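Local structure of beta-Ala-His dipeptidase (3DLJ) at residues Gly146-Leu149 with Ala150-Ala154; Pro357-Val361 with Ser362-Lys366; Asp374-Lys378 with Arg379-Asn383. The protein hydrolyses carnosine, anserine and other Xaa-His dipeptides as a secreted homodimeric metallopeptidase of the M20 family that uses two zinc ions per subunit. All coordinates share one frame; numbering follows the deposited sequence.

Contact 1. Residues Gly146-Leu149 with Ala150-Ala154; sequences GPVL and AWINA
Asn153 lays its side chain against the carbonyl of Leu149, one turn earlier on helix 141-160, and here the contact appears tightest. Asn153 N donates to Leu149 O over 2.6 Å. With CG anti to the carbonyl carbon (chi1 -67°), the asparagine amide folds back along the helix and presents its flat face to the same oxygen, which stands almost straight over CG, 2.9 Å from Leu149 O. Both values are short and perhaps a little in error. From this position over the face, OD1 and ND2 are about equally far from the oxygen, and ND2 approaches it at too poor an angle to add a second hydrogen bond.

The backbone keeps the two turns together elsewhere. Ala150 N reaches Gly146 O at 2.9 Å and Ile152 N reaches Val148 O at 3.0 Å. The bond from Trp151 N to Pro147 O is longer, 3.2 Å. Pro147 has no N-H, which leaves the preceding turn without that bond, at a kink in the helix, while its own carbonyl still accepts.

Contacts between side chains are looser. Val148 and Ile152 lie alongside each other, pointing the same way, and meet through CG1 of Val148 and CD1 of Ile152 at 3.8 Å. All the touching residues are buried, so the looser side is packed by other helices and not by solvent, which suits its mainly apolar residues. Leu149 packs on Thr30, Leu31 and Trp34 of helix 24-35, Ile152 on Thr62 and Leu63 of helix 46-65, and the small Ala150 on Thr471 of helix 464-482. The Trp151 indole, directed away from Gly146-Leu149, stacks on Phe107 of strand 104-110 and meets Phe474 and Phe478 of helix 464-482 edge-to-face.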
loop_
_atom_site.group_PDB
_atom_site.type_symbol
_atom_site.label_atom_id
_atom_site.label_comp_id
_atom_site.label_asym_id
_atom_site.label_seq_id
_atom_site.Cartn_x
_atom_site.Cartn_y
_atom_site.Cartn_z
ATOM N N GLY A 146 1.202 8.200 -9.567
ATOM C CA GLY A 146 1.246 7.570 -10.901
ATOM C C GLY A 146 -0.066 6.905 -11.319
ATOM O O GLY A 146 -0.639 7.264 -12.346
ATOM N N PRO A 147 -0.525 5.889 -10.561
ATOM C CA PRO A 147 -1.794 5.240 -10.905
ATOM C C PRO A 147 -3.058 6.116 -10.764
ATOM O O PRO A 147 -4.009 5.932 -11.520
ATOM C CB PRO A 147 -1.830 4.006 -9.965
ATOM C CG PRO A 147 -0.439 3.774 -9.569
ATOM C CD PRO A 147 0.142 5.189 -9.444
ATOM N N VAL A 148 -3.084 7.061 -9.841
ATOM C CA VAL A 148 -4.208 8.005 -9.813
ATOM C C VAL A 148 -4.248 8.829 -11.098
ATOM O O VAL A 148 -5.320 9.023 -11.692
ATOM C CB VAL A 148 -4.222 8.933 -8.564
ATOM C CG1 VAL A 148 -5.320 9.997 -8.682
ATOM C CG2 VAL A 148 -4.430 8.127 -7.303
ATOM N N LEU A 149 -3.082 9.300 -11.534
ATOM C CA LEU A 149 -2.998 10.135 -12.748
ATOM C C LEU A 149 -3.237 9.343 -14.007
ATOM O O LEU A 149 -3.791 9.874 -14.946
ATOM C CB LEU A 149 -1.666 10.887 -12.822
ATOM C CG LEU A 149 -1.668 12.213 -12.045
ATOM C CD1 LEU A 149 -0.251 12.808 -11.944
ATOM C CD2 LEU A 149 -2.641 13.221 -12.693
ATOM N N ALA A 150 -2.805 8.084 -14.031
ATOM C CA ALA A 150 -3.049 7.200 -15.157
ATOM C C ALA A 150 -4.551 7.022 -15.413
ATOM O O ALA A 150 -4.994 7.055 -16.573
ATOM C CB ALA A 150 -2.372 5.862 -14.952
ATOM N N TRP A 151 -5.310 6.842 -14.331
ATOM C CA TRP A 151 -6.779 6.794 -14.339
ATOM C C TRP A 151 -7.377 8.104 -14.799
ATOM O O TRP A 151 -8.230 8.117 -15.699
ATOM C CB TRP A 151 -7.327 6.432 -12.931
ATOM C CG TRP A 151 -8.830 6.286 -12.856
ATOM C CD1 TRP A 151 -9.736 7.279 -12.588
ATOM C CD2 TRP A 151 -9.610 5.079 -13.041
ATOM N NE1 TRP A 151 -11.023 6.774 -12.609
ATOM C CE2 TRP A 151 -10.976 5.430 -12.864
ATOM C CE3 TRP A 151 -9.288 3.735 -13.314
ATOM C CZ2 TRP A 151 -12.019 4.489 -12.961
ATOM C CZ3 TRP A 151 -10.338 2.794 -13.411
ATOM C CH2 TRP A 151 -11.676 3.183 -13.235
ATOM N N ILE A 152 -6.926 9.209 -14.192
ATOM C CA ILE A 152 -7.396 10.550 -14.571
ATOM C C ILE A 152 -7.049 10.895 -16.028
ATOM O O ILE A 152 -7.867 11.485 -16.750
ATOM C CB ILE A 152 -6.883 11.657 -13.596
ATOM C CG1 ILE A 152 -7.663 11.609 -12.271
ATOM C CG2 ILE A 152 -6.965 13.058 -14.251
ATOM C CD1 ILE A 152 -7.017 12.398 -11.106
ATOM N N ASN A 153 -5.835 10.544 -16.450
ATOM C CA ASN A 153 -5.389 10.806 -17.813
ATOM C C ASN A 153 -6.212 10.011 -18.838
ATOM O O ASN A 153 -6.593 10.568 -19.845
ATOM C CB ASN A 153 -3.877 10.550 -17.974
ATOM C CG ASN A 153 -3.007 11.554 -17.180
ATOM O OD1 ASN A 153 -3.453 12.619 -16.833
ATOM N ND2 ASN A 153 -1.763 11.195 -16.912
ATOM N N ALA A 154 -6.486 8.723 -18.575
ATOM C CA ALA A 154 -7.432 7.938 -19.388
ATOM C C ALA A 154 -8.782 8.656 -19.623
ATOM O O ALA A 154 -9.257 8.751 -20.767
ATOM C CB ALA A 154 -7.655 6.527 -18.791
#

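Contact 2. Residues Pro357-Val361 with Ser362-Lys366; sequences PHMNV and SAVEK
Asn360 and Val361 take the backbone from an extended loop into the first turn of helix 361-377, where they meet Ala363, Val364 and Glu365. Asn360 is the N-cap: its phi/psi of -90°/123° is still extended, whereas Val361 is already helical. Two main-chain bonds start the helix, Val364 N to Asn360 O and Glu365 N to Val361 O, each 2.9 Å.

The cap itself comes from the asparagine side chain. CG stands anti to the backbone N (chi1 -173°), which swings the amide over the end of the helix, and Asn360 OD1 accepts from Ala363 N at 2.9 Å. The donor lies in the carbonyl plane on a lone pair. An amide N-H of the first turn has no helical carbonyl four residues earlier to bond, so a short side chain with an acceptor suits the place; the partial positive charge of the helix start would probably favour it further. Ser362, small and polar, sits where the turn is exposed. Ala363 brings its CB to 3.8 Å from Asn360 OD1, a methyl being small enough to sit beside the capping amide.

On the inner side, Met359 just before the cap reaches Val364 in the fourth position after it, the residue pair of a hydrophobic staple. The two side chains cross obliquely, and both also touch Ile273, while Val361 leans on Met389 and His394 of strand 384-397. In the topology, helix 361-377 connects strands 346-355 and 384-397 in a beta-alpha-beta crossover, the two strands running parallel to each other with strand 216-232 between them. The staple closes between the flexible methyl end of the methionine and one valine branch, Met359 CE standing 4.0 Å from Val364 CG2.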
loop_
_atom_site.group_PDB
_atom_site.type_symbol
_atom_site.label_atom_id
_atom_site.label_comp_id
_atom_site.label_asym_id
_atom_site.label_seq_id
_atom_site.Cartn_x
_atom_site.Cartn_y
_atom_site.Cartn_z
ATOM N N PRO A 357 -5.560 -16.479 6.073
ATOM C CA PRO A 357 -6.607 -17.419 6.475
ATOM C C PRO A 357 -6.033 -18.682 7.135
ATOM O O PRO A 357 -5.055 -19.230 6.624
ATOM C CB PRO A 357 -7.288 -17.774 5.149
ATOM C CG PRO A 357 -6.990 -16.652 4.234
ATOM C CD PRO A 357 -5.704 -16.034 4.669
ATOM N N HIS A 358 -6.607 -19.144 8.250
ATOM C CA HIS A 358 -7.743 -18.513 8.928
ATOM C C HIS A 358 -7.388 -17.877 10.278
ATOM O O HIS A 358 -8.090 -18.093 11.256
ATOM C CB HIS A 358 -8.864 -19.539 9.144
ATOM C CG HIS A 358 -9.778 -19.675 7.972
ATOM N ND1 HIS A 358 -10.358 -20.873 7.612
ATOM C CD2 HIS A 358 -10.192 -18.761 7.057
ATOM C CE1 HIS A 358 -11.101 -20.691 6.532
ATOM N NE2 HIS A 358 -11.013 -19.419 6.174
ATOM N N MET A 359 -6.318 -17.084 10.326
ATOM C CA MET A 359 -5.832 -16.528 11.602
ATOM C C MET A 359 -6.750 -15.457 12.243
ATOM O O MET A 359 -7.194 -14.525 11.584
ATOM C CB MET A 359 -4.397 -15.982 11.440
ATOM C CG MET A 359 -3.377 -17.012 10.905
ATOM S SD MET A 359 -1.767 -16.315 10.455
ATOM C CE MET A 359 -1.013 -16.138 12.089
ATOM N N ASN A 360 -6.976 -15.587 13.545
ATOM C CA ASN A 360 -7.687 -14.578 14.332
ATOM C C ASN A 360 -6.762 -13.486 14.939
ATOM O O ASN A 360 -5.838 -13.793 15.695
ATOM C CB ASN A 360 -8.490 -15.268 15.437
ATOM C CG ASN A 360 -9.393 -14.305 16.187
ATOM O OD1 ASN A 360 -9.051 -13.840 17.277
ATOM N ND2 ASN A 360 -10.547 -13.978 15.590
ATOM N N VAL A 361 -7.049 -12.224 14.614
ATOM C CA VAL A 361 -6.334 -11.064 15.160
ATOM C C VAL A 361 -6.257 -11.057 16.700
ATOM O O VAL A 361 -5.196 -10.807 17.280
ATOM C CB VAL A 361 -6.957 -9.719 14.652
ATOM C CG1 VAL A 361 -6.291 -8.533 15.307
ATOM C CG2 VAL A 361 -6.826 -9.584 13.148
ATOM N N SER A 362 -7.373 -11.330 17.364
ATOM C CA SER A 362 -7.409 -11.276 18.817
ATOM C C SER A 362 -6.585 -12.388 19.427
ATOM O O SER A 362 -5.982 -12.181 20.481
ATOM C CB SER A 362 -8.862 -11.322 19.355
ATOM O OG SER A 362 -9.590 -10.219 18.836
ATOM N N ALA A 363 -6.594 -13.570 18.791
ATOM C CA ALA A 363 -5.767 -14.700 19.250
ATOM C C ALA A 363 -4.277 -14.406 19.065
ATOM O O ALA A 363 -3.476 -14.640 19.973
ATOM C CB ALA A 363 -6.166 -16.014 18.553
ATOM N N VAL A 364 -3.919 -13.877 17.900
ATOM C CA VAL A 364 -2.542 -13.466 17.595
ATOM C C VAL A 364 -2.064 -12.440 18.621
ATOM O O VAL A 364 -0.978 -12.581 19.180
ATOM C CB VAL A 364 -2.413 -12.956 16.134
ATOM C CG1 VAL A 364 -1.048 -12.331 15.866
ATOM C CG2 VAL A 364 -2.690 -14.100 15.140
ATOM N N GLU A 365 -2.886 -11.431 18.902
ATOM C CA GLU A 365 -2.559 -10.451 19.940
ATOM C C GLU A 365 -2.286 -11.143 21.290
ATOM O O GLU A 365 -1.248 -10.881 21.934
ATOM C CB GLU A 365 -3.656 -9.390 20.048
ATOM C CG GLU A 365 -3.573 -8.490 21.270
ATOM C CD GLU A 365 -4.661 -7.411 21.293
ATOM O OE1 GLU A 365 -5.868 -7.738 21.113
ATOM O OE2 GLU A 365 -4.308 -6.227 21.513
ATOM N N LYS A 366 -3.184 -12.040 21.705
ATOM C CA LYS A 366 -2.994 -12.790 22.961
ATOM C C LYS A 366 -1.718 -13.626 22.944
ATOM O O LYS A 366 -0.951 -13.600 23.897
ATOM C CB LYS A 366 -4.180 -13.706 23.268
ATOM C CG LYS A 366 -5.144 -13.166 24.290
#

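Contact 3. Residues Asp374-Lys378 with Arg379-Asn383; sequences DVFSK and RNSSN
Phe376 turns the edge of its ring to Asn383: Asn383 O lies near the ring plane, at the edge, 3.2 Å from Phe376 CZ. The CB of Asn383 touches the same ring tip. A chi1 of -170° sets CG of Phe376 anti to the backbone N and beside the carbonyl carbon, carrying the ring across to Asn383; a large aromatic suits the span between the end of helix 361-377 and the start of the next strand.

Next to it along the chain, the main chain turns. Arg379 N bonds to Phe376 O at 3.0 Å and Asn380 N to Ser377 O at 3.1 Å. Ser377-Asn380 form a type I beta turn, and Asn380 has positive phi, a conformation asparagine adopts readily. A water accepts from Ser381 N at 3.0 Å and also touches Phe376 O, at a doubtfully short distance.

Asp253 of helix 250-258 organises the outer shell: one carboxylate oxygen forms a salt bridge with Arg379 NE, while the other takes hydrogen bonds with Ser381 OG and Asn383 ND2. Ser381 OG also accepts from Asn383 N at 3.1 Å, an ST turn that completes this helix-to-strand connection.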
loop_
_atom_site.group_PDB
_atom_site.type_symbol
_atom_site.label_atom_id
_atom_site.label_comp_id
_atom_site.label_asym_id
_atom_site.label_seq_id
_atom_site.Cartn_x
_atom_site.Cartn_y
_atom_site.Cartn_z
ATOM N N ASP A 374 6.298 -14.212 28.854
ATOM C CA ASP A 374 7.054 -15.386 29.292
ATOM C C ASP A 374 8.582 -15.224 29.103
ATOM O O ASP A 374 9.367 -15.585 29.992
ATOM C CB ASP A 374 6.514 -16.666 28.641
ATOM C CG ASP A 374 5.196 -17.144 29.277
ATOM O OD1 ASP A 374 4.756 -16.567 30.300
ATOM O OD2 ASP A 374 4.588 -18.112 28.763
ATOM N N VAL A 375 9.005 -14.670 27.970
ATOM C CA VAL A 375 10.431 -14.405 27.750
ATOM C C VAL A 375 10.948 -13.368 28.746
ATOM O O VAL A 375 12.002 -13.548 29.358
ATOM C CB VAL A 375 10.730 -13.959 26.294
ATOM C CG1 VAL A 375 12.194 -13.428 26.145
ATOM C CG2 VAL A 375 10.454 -15.106 25.331
ATOM N N PHE A 376 10.224 -12.264 28.877
ATOM C CA PHE A 376 10.636 -11.201 29.781
ATOM C C PHE A 376 10.724 -11.658 31.247
ATOM O O PHE A 376 11.675 -11.320 31.957
ATOM C CB PHE A 376 9.695 -10.017 29.668
ATOM C CG PHE A 376 10.182 -8.796 30.375
ATOM C CD1 PHE A 376 11.267 -8.075 29.877
ATOM C CD2 PHE A 376 9.549 -8.356 31.557
ATOM C CE1 PHE A 376 11.708 -6.934 30.520
ATOM C CE2 PHE A 376 9.987 -7.226 32.210
ATOM C CZ PHE A 376 11.066 -6.505 31.688
ATOM N N SER A 377 9.744 -12.429 31.695
ATOM C CA SER A 377 9.712 -12.804 33.101
ATOM C C SER A 377 10.920 -13.683 33.471
ATOM O O SER A 377 11.478 -13.521 34.548
ATOM C CB SER A 377 8.364 -13.428 33.486
ATOM O OG SER A 377 8.409 -14.837 33.387
ATOM N N LYS A 378 11.336 -14.569 32.558
ATOM C CA LYS A 378 12.545 -15.409 32.707
ATOM C C LYS A 378 13.861 -14.642 32.871
ATOM O O LYS A 378 14.873 -15.194 33.311
ATOM C CB LYS A 378 12.691 -16.376 31.526
ATOM C CG LYS A 378 11.768 -17.561 31.624
ATOM C CD LYS A 378 11.903 -18.455 30.403
ATOM C CE LYS A 378 10.616 -19.264 30.159
ATOM N NZ LYS A 378 10.439 -20.398 31.114
ATOM N N ARG A 379 13.847 -13.370 32.507
ATOM C CA ARG A 379 15.022 -12.535 32.636
ATOM C C ARG A 379 15.240 -11.990 34.051
ATOM O O ARG A 379 16.338 -11.554 34.369
ATOM C CB ARG A 379 14.953 -11.415 31.606
ATOM C CG ARG A 379 15.340 -11.933 30.245
ATOM C CD ARG A 379 15.442 -10.864 29.211
ATOM N NE ARG A 379 16.567 -9.950 29.379
ATOM C CZ ARG A 379 17.811 -10.197 28.989
ATOM N NH1 ARG A 379 18.756 -9.274 29.156
ATOM N NH2 ARG A 379 18.119 -11.363 28.439
ATOM N N ASN A 380 14.212 -12.061 34.899
ATOM C CA ASN A 380 14.231 -11.469 36.235
ATOM C C ASN A 380 14.782 -10.029 36.182
ATOM O O ASN A 380 15.784 -9.698 36.832
ATOM C CB ASN A 380 15.016 -12.344 37.248
ATOM C CG ASN A 380 14.425 -13.743 37.422
ATOM O OD1 ASN A 380 13.213 -13.943 37.323
ATOM N ND2 ASN A 380 15.290 -14.721 37.708
ATOM N N SER A 381 14.125 -9.187 35.388
ATOM C CA SER A 381 14.591 -7.828 35.142
ATOM C C SER A 381 13.785 -6.855 35.996
ATOM O O SER A 381 12.652 -7.144 36.329
ATOM C CB SER A 381 14.447 -7.489 33.666
ATOM O OG SER A 381 14.654 -6.109 33.412
ATOM N N SER A 382 14.375 -5.708 36.327
ATOM C CA SER A 382 13.712 -4.668 37.097
ATOM C C SER A 382 12.908 -3.757 36.185
ATOM O O SER A 382 12.135 -2.924 36.651
ATOM C CB SER A 382 14.754 -3.843 37.859
ATOM O OG SER A 382 15.663 -3.179 36.973
ATOM N N ASN A 383 13.116 -3.898 34.873
ATOM C CA ASN A 383 12.414 -3.071 33.885
ATOM C C ASN A 383 10.941 -3.420 33.763
ATOM O O ASN A 383 10.499 -4.495 34.138
ATOM C CB ASN A 383 13.122 -3.164 32.518
ATOM C CG ASN A 383 14.508 -2.584 32.555
ATOM O OD1 ASN A 383 14.759 -1.627 33.290
ATOM N ND2 ASN A 383 15.423 -3.151 31.772
HETATM O O HOH W 1 11.616 -10.224 34.219
#

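In the fold
Contacts 2 and 3 mark the two ends of helix 361-377: their centres are 25 Å apart, and their nearest atoms about 9 Å. Both belong to the part of the chain built on the sheet containing strands 346-355 and 384-397, probably the dimerisation domain of M20 peptidases. Contact 1 lies on the opposite side of the chain's centre, its centre 37 Å from that of contact 2 and 53 Å from that of contact 3. Of the three, it alone lies near the active site: its helix also carries Asp143, which binds both zinc ions, and the side chain of Pro147 is about 8 Å from a zinc ion.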